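Local coordinates for protein adenosine 5'-monophosphoramidase HNT1 (Candida albicans, PDB 6IQ1) that probably hydrolyses adenosine 5'-monophosphoramidates to AMP, working as a homodimer of the HINT family, at residues K70-L75 with F107-K112; G50-N55 with Q92-I97. All coordinates share one frame; numbering follows the deposited sequence.

Contacts 1 and 2 lie on opposite sides of the chain's centre, their own centres about 20 Å apart, yet contact 1 uses strand 107-112 and contact 2 strand 87-94, neighbours in one antiparallel sheet. They meet where Phe107 packs on contact 2: its CZ is 3.6 Å from CD1 of Leu53, and its CE2 is 3.6 Å from CB of Gln92. Phe107 and His108 belong to the predicted histidine triad motif and, with Asn93, to the probable AMP site. In contact 1 the side chain of Leu109 lies about 10 Å from that of His106, the likely nucleophile; in contact 2, the side chain of Lys52 lies about 12 Å from the bound zinc ion.

Contact 1. Residues K70-L75 with F107-K112; sequences KLTKVL and FHLIPK
Leu109 presents its branch end to helix 58-74 and is touched by Leu71 and Thr72 of the helix's last turn and by Leu75 just beyond its end. Its CD2 methyl does nearly all the work. Leu71 meets it with CB, at 3.8 Å from CD2 of Leu109; the base of the Leu71 side chain, rather than its branches, makes this contact. Leu75 comes tip to tip: CD2 of Leu75 lies 3.9 Å from CD2 of Leu109. Thr72 crosses Leu109 at about a right angle, and CG2 of Thr72 lies 4.1 Å from CD2 of Leu109. With CG anti to its backbone N (chi1 170°), Leu109 extends its branches from the strand toward these three. Threonine suits a helix face here because its two branches divide: OG1 turns back to bond Lys69 O, and the methyl is left to pack on the leucine. Two residues further on, Pro111 faces the same way as Leu109, and its CG meets CD2 of Leu75 at 3.9 Å with the two side chains crossing nearly squarely.

The Leu75 side is the more open one: that residue is partly exposed, with Leu140 of the second subunit also packing on it, whereas Leu71, Thr72, Leu109 and Pro111 are buried. On the flank that does not face the strand, Lys70 and Lys73 are partly exposed, and Lys70 forms a salt bridge to Asp148 of the second subunit.

No hydrogen bond spans the two segments. Helix and sheet are therefore joined here by apolar packing, in which shape and burial matter rather than bond direction.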
loop_
_atom_site.group_PDB
_atom_site.type_symbol
_atom_site.label_atom_id
_atom_site.label_comp_id
_atom_site.label_asym_id
_atom_site.label_seq_id
_atom_site.Cartn_x
_atom_site.Cartn_y
_atom_site.Cartn_z
ATOM N N LYS D 70 -6.417 -12.124 0.467
ATOM C CA LYS D 70 -7.146 -13.127 1.232
ATOM C C LYS D 70 -7.870 -12.495 2.429
ATOM O O LYS D 70 -9.000 -12.887 2.757
ATOM C CB LYS D 70 -6.191 -14.244 1.670
ATOM C CG LYS D 70 -6.908 -15.550 2.001
ATOM C CD LYS D 70 -5.942 -16.595 2.467
ATOM C CE LYS D 70 -6.652 -17.817 3.057
ATOM N NZ LYS D 70 -5.663 -18.825 3.520
ATOM N N LEU D 71 -7.255 -11.486 3.069
ATOM C CA LEU D 71 -7.913 -10.826 4.196
ATOM C C LEU D 71 -9.169 -10.067 3.768
ATOM O O LEU D 71 -10.131 -9.987 4.545
ATOM C CB LEU D 71 -6.941 -9.883 4.914
ATOM C CG LEU D 71 -5.867 -10.553 5.766
ATOM C CD1 LEU D 71 -4.713 -9.589 5.995
ATOM C CD2 LEU D 71 -6.452 -11.067 7.085
ATOM N N THR D 72 -9.191 -9.495 2.556
ATOM C CA THR D 72 -10.426 -8.868 2.085
ATOM C C THR D 72 -11.549 -9.897 1.932
ATOM O O THR D 72 -12.726 -9.541 2.006
ATOM C CB THR D 72 -10.218 -8.108 0.755
ATOM O OG1 THR D 72 -9.859 -9.010 -0.303
ATOM C CG2 THR D 72 -9.154 -7.025 0.883
ATOM N N LYS D 73 -11.214 -11.175 1.741
ATOM C CA LYS D 73 -12.256 -12.201 1.776
ATOM C C LYS D 73 -12.727 -12.472 3.201
ATOM O O LYS D 73 -13.932 -12.612 3.439
ATOM C CB LYS D 73 -11.768 -13.495 1.129
ATOM C CG LYS D 73 -11.598 -13.423 -0.384
ATOM C CD LYS D 73 -11.038 -14.732 -0.912
ATOM C CE LYS D 73 -10.268 -14.520 -2.204
ATOM N NZ LYS D 73 -10.111 -15.787 -2.955
ATOM N N VAL D 74 -11.793 -12.550 4.161
ATOM C CA VAL D 74 -12.166 -12.720 5.562
ATOM C C VAL D 74 -13.061 -11.581 6.023
ATOM O O VAL D 74 -14.041 -11.799 6.743
ATOM C CB VAL D 74 -10.916 -12.822 6.450
ATOM C CG1 VAL D 74 -11.342 -13.100 7.875
ATOM C CG2 VAL D 74 -9.954 -13.904 5.935
ATOM N N LEU D 75 -12.746 -10.350 5.615
ATOM C CA LEU D 75 -13.515 -9.182 6.030
ATOM C C LEU D 75 -14.757 -8.941 5.175
ATOM O O LEU D 75 -15.479 -7.979 5.435
ATOM C CB LEU D 75 -12.632 -7.935 5.993
ATOM C CG LEU D 75 -11.685 -7.587 7.135
ATOM C CD1 LEU D 75 -10.711 -8.717 7.455
ATOM C CD2 LEU D 75 -10.937 -6.344 6.764
ATOM N N PHE D 107 1.834 -3.166 6.658
ATOM C CA PHE D 107 0.794 -2.700 5.765
ATOM C C PHE D 107 -0.517 -2.588 6.531
ATOM O O PHE D 107 -0.839 -3.453 7.351
ATOM C CB PHE D 107 0.660 -3.675 4.585
ATOM C CG PHE D 107 1.760 -3.542 3.568
ATOM C CD1 PHE D 107 2.981 -4.157 3.768
ATOM C CD2 PHE D 107 1.576 -2.782 2.416
ATOM C CE1 PHE D 107 4.001 -4.022 2.835
ATOM C CE2 PHE D 107 2.581 -2.648 1.479
ATOM C CZ PHE D 107 3.796 -3.257 1.688
ATOM N N HIS D 108 -1.270 -1.526 6.272
ATOM C CA HIS D 108 -2.601 -1.364 6.849
ATOM C C HIS D 108 -3.656 -1.747 5.813
ATOM O O HIS D 108 -3.644 -1.237 4.682
ATOM C CB HIS D 108 -2.861 0.079 7.305
ATOM C CG HIS D 108 -1.862 0.621 8.279
ATOM N ND1 HIS D 108 -2.071 0.616 9.642
ATOM C CD2 HIS D 108 -0.654 1.202 8.083
ATOM C CE1 HIS D 108 -1.028 1.161 10.244
ATOM N NE2 HIS D 108 -0.152 1.520 9.321
ATOM N N LEU D 109 -4.572 -2.626 6.200
ATOM C CA LEU D 109 -5.793 -2.885 5.439
ATOM C C LEU D 109 -6.922 -2.196 6.195
ATOM O O LEU D 109 -7.312 -2.648 7.278
ATOM C CB LEU D 109 -6.064 -4.381 5.285
ATOM C CG LEU D 109 -7.459 -4.673 4.718
ATOM C CD1 LEU D 109 -7.650 -4.008 3.355
ATOM C CD2 LEU D 109 -7.735 -6.150 4.610
ATOM N N ILE D 110 -7.420 -1.085 5.654
ATOM C CA ILE D 110 -8.340 -0.239 6.409
ATOM C C ILE D 110 -9.683 -0.143 5.704
ATOM O O ILE D 110 -9.776 0.496 4.647
ATOM C CB ILE D 110 -7.782 1.171 6.612
ATOM C CG1 ILE D 110 -6.315 1.136 7.022
ATOM C CG2 ILE D 110 -8.626 1.904 7.632
ATOM C CD1 ILE D 110 -5.651 2.513 6.928
ATOM N N PRO D 111 -10.734 -0.748 6.249
ATOM C CA PRO D 111 -12.069 -0.591 5.656
ATOM C C PRO D 111 -12.531 0.861 5.671
ATOM O O PRO D 111 -12.223 1.620 6.592
ATOM C CB PRO D 111 -12.943 -1.483 6.540
ATOM C CG PRO D 111 -11.965 -2.587 6.985
ATOM C CD PRO D 111 -10.696 -1.830 7.249
ATOM N N LYS D 112 -13.251 1.265 4.623
ATOM C CA LYS D 112 -13.728 2.650 4.509
ATOM C C LYS D 112 -15.250 2.635 4.420
ATOM O O LYS D 112 -15.811 2.570 3.327
ATOM C CB LYS D 112 -13.105 3.370 3.294
ATOM C CG LYS D 112 -13.473 4.847 3.185
ATOM C CD LYS D 112 -12.691 5.670 4.184
ATOM C CE LYS D 112 -13.044 7.142 4.113
ATOM N NZ LYS D 112 -12.388 7.919 5.204
#

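Contact 2. Residues G50-N55 with Q92-I97; sequences GAKLHN and QNNGRI
Gln92 starts the contact by laying its amide beside Leu53: OE1 lies 3.6 Å from both CB and CD1 of that leucine. The glutamine chain leaves the strand with CG anti to the backbone N (chi1 -161°) and then bends sharply at chi2, which brings the amide round to Asn94, two residues along on the same face of the strand. The two amides bond each other reciprocally. Asn94 ND2 donates to Gln92 OE1 at 2.8 Å and Gln92 NE2 to Asn94 OD1 at 3.2 Å; each donor approaches from above the other's carbonyl plane, about 40° out of it. Between them Asn93 faces elsewhere, toward His99 and the probable AMP site.

Asn94 makes the hydrogen bond that joins the two segments. Its OD1 accepts the backbone N of Leu53 at 2.9 Å, a nearly straight bond (165°), so a buried oxygen is gripped by two donors, and the reciprocal pairing should restrain the amide's rotation. Lys52 runs past it, CB 3.4 Å from Asn94 OD1, and its extended chain carries CE to 3.8 Å from the backbone N of Gly95. That glycine has a positive phi, strained for a residue with a side chain, which suits this turn at the strand's end. Gln100 bridges the segments, giving OE1 to Gly95 N and NE2 to Ala51 O.

The loop between strand 42-46 and helix 58-74 is thus tied to the end of strand 87-94, outermost within its own chain, just where a strand of the second subunit continues the sheet and the carbonyls of Asn80 and Thr82 of the second subunit accept hydrogen bonds from Lys52 NZ.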
loop_
_atom_site.group_PDB
_atom_site.type_symbol
_atom_site.label_atom_id
_atom_site.label_comp_id
_atom_site.label_asym_id
_atom_site.label_seq_id
_atom_site.Cartn_x
_atom_site.Cartn_y
_atom_site.Cartn_z
ATOM N N GLY D 50 12.616 -5.436 8.614
ATOM C CA GLY D 50 13.169 -4.265 7.954
ATOM C C GLY D 50 12.368 -3.034 8.324
ATOM O O GLY D 50 11.158 -3.096 8.541
ATOM N N ALA D 51 13.056 -1.904 8.407
ATOM C CA ALA D 51 12.336 -0.715 8.840
ATOM C C ALA D 51 11.482 -0.144 7.715
ATOM O O ALA D 51 10.321 0.210 7.937
ATOM C CB ALA D 51 13.313 0.332 9.378
ATOM N N LYS D 52 12.024 -0.064 6.505
ATOM C CA LYS D 52 11.324 0.506 5.366
ATOM C C LYS D 52 11.102 -0.547 4.277
ATOM O O LYS D 52 11.707 -1.624 4.285
ATOM C CB LYS D 52 12.096 1.708 4.814
ATOM C CG LYS D 52 12.048 2.887 5.739
ATOM C CD LYS D 52 12.911 4.047 5.253
ATOM C CE LYS D 52 12.638 5.285 6.097
ATOM N NZ LYS D 52 13.224 6.518 5.505
ATOM N N LEU D 53 10.203 -0.218 3.332
ATOM C CA LEU D 53 9.882 -1.137 2.243
ATOM C C LEU D 53 11.137 -1.629 1.523
ATOM O O LEU D 53 11.245 -2.810 1.184
ATOM C CB LEU D 53 8.931 -0.469 1.251
ATOM C CG LEU D 53 8.303 -1.455 0.266
ATOM C CD1 LEU D 53 7.124 -2.141 0.932
ATOM C CD2 LEU D 53 7.886 -0.794 -1.029
ATOM N N HIS D 54 12.111 -0.752 1.303
ATOM C CA HIS D 54 13.297 -1.181 0.570
ATOM C C HIS D 54 14.258 -2.047 1.405
ATOM O O HIS D 54 15.260 -2.528 0.859
ATOM C CB HIS D 54 14.029 0.043 0.020
ATOM C CG HIS D 54 14.486 1.006 1.069
ATOM N ND1 HIS D 54 13.781 2.148 1.385
ATOM C CD2 HIS D 54 15.578 1.005 1.865
ATOM C CE1 HIS D 54 14.417 2.802 2.340
ATOM N NE2 HIS D 54 15.514 2.132 2.645
ATOM N N ASN D 55 13.983 -2.259 2.694
ATOM C CA ASN D 55 14.784 -3.146 3.526
ATOM C C ASN D 55 14.241 -4.569 3.564
ATOM O O ASN D 55 14.718 -5.368 4.371
ATOM C CB ASN D 55 14.879 -2.605 4.960
ATOM C CG ASN D 55 15.339 -1.152 5.012
ATOM O OD1 ASN D 55 14.605 -0.280 5.466
ATOM N ND2 ASN D 55 16.556 -0.887 4.539
ATOM N N GLN D 92 1.067 1.921 3.463
ATOM C CA GLN D 92 2.361 1.554 4.028
ATOM C C GLN D 92 3.204 2.816 4.143
ATOM O O GLN D 92 3.308 3.574 3.171
ATOM C CB GLN D 92 3.075 0.504 3.162
ATOM C CG GLN D 92 4.167 -0.254 3.899
ATOM C CD GLN D 92 5.532 0.317 3.634
ATOM O OE1 GLN D 92 5.782 0.833 2.548
ATOM N NE2 GLN D 92 6.422 0.245 4.619
ATOM N N ASN D 93 3.777 3.051 5.325
ATOM C CA ASN D 93 4.426 4.317 5.651
ATOM C C ASN D 93 5.903 4.110 5.954
ATOM O O ASN D 93 6.281 3.150 6.641
ATOM C CB ASN D 93 3.772 4.998 6.851
ATOM C CG ASN D 93 2.255 5.136 6.713
ATOM O OD1 ASN D 93 1.717 5.411 5.629
ATOM N ND2 ASN D 93 1.561 4.973 7.833
ATOM N N ASN D 94 6.728 5.041 5.475
ATOM C CA ASN D 94 8.183 4.932 5.561
ATOM C C ASN D 94 8.754 6.223 6.141
ATOM O O ASN D 94 8.813 7.252 5.454
ATOM C CB ASN D 94 8.756 4.609 4.190
ATOM C CG ASN D 94 8.255 3.274 3.682
ATOM O OD1 ASN D 94 8.876 2.243 3.927
ATOM N ND2 ASN D 94 7.095 3.275 3.030
ATOM N N GLY D 95 9.150 6.167 7.405
ATOM C CA GLY D 95 9.737 7.323 8.047
ATOM C C GLY D 95 8.709 8.122 8.832
ATOM O O GLY D 95 7.507 8.115 8.534
ATOM N N ARG D 96 9.198 8.825 9.863
ATOM C CA ARG D 96 8.331 9.559 10.781
ATOM C C ARG D 96 7.433 10.546 10.045
ATOM O O ARG D 96 6.225 10.601 10.291
ATOM C CB ARG D 96 9.183 10.294 11.818
ATOM C CG ARG D 96 9.906 9.386 12.824
ATOM C CD ARG D 96 8.964 8.828 13.899
ATOM N NE ARG D 96 9.637 7.810 14.704
ATOM C CZ ARG D 96 9.899 6.576 14.282
ATOM N NH1 ARG D 96 9.535 6.195 13.062
ATOM N NH2 ARG D 96 10.530 5.726 15.074
ATOM N N ILE D 97 8.013 11.325 9.122
ATOM C CA ILE D 97 7.269 12.340 8.391
ATOM C C ILE D 97 6.160 11.731 7.542
ATOM O O ILE D 97 5.202 12.425 7.186
ATOM C CB ILE D 97 8.236 13.179 7.523
ATOM C CG1 ILE D 97 7.596 14.498 7.103
ATOM C CG2 ILE D 97 8.657 12.432 6.249
ATOM C CD1 ILE D 97 8.493 15.313 6.198
#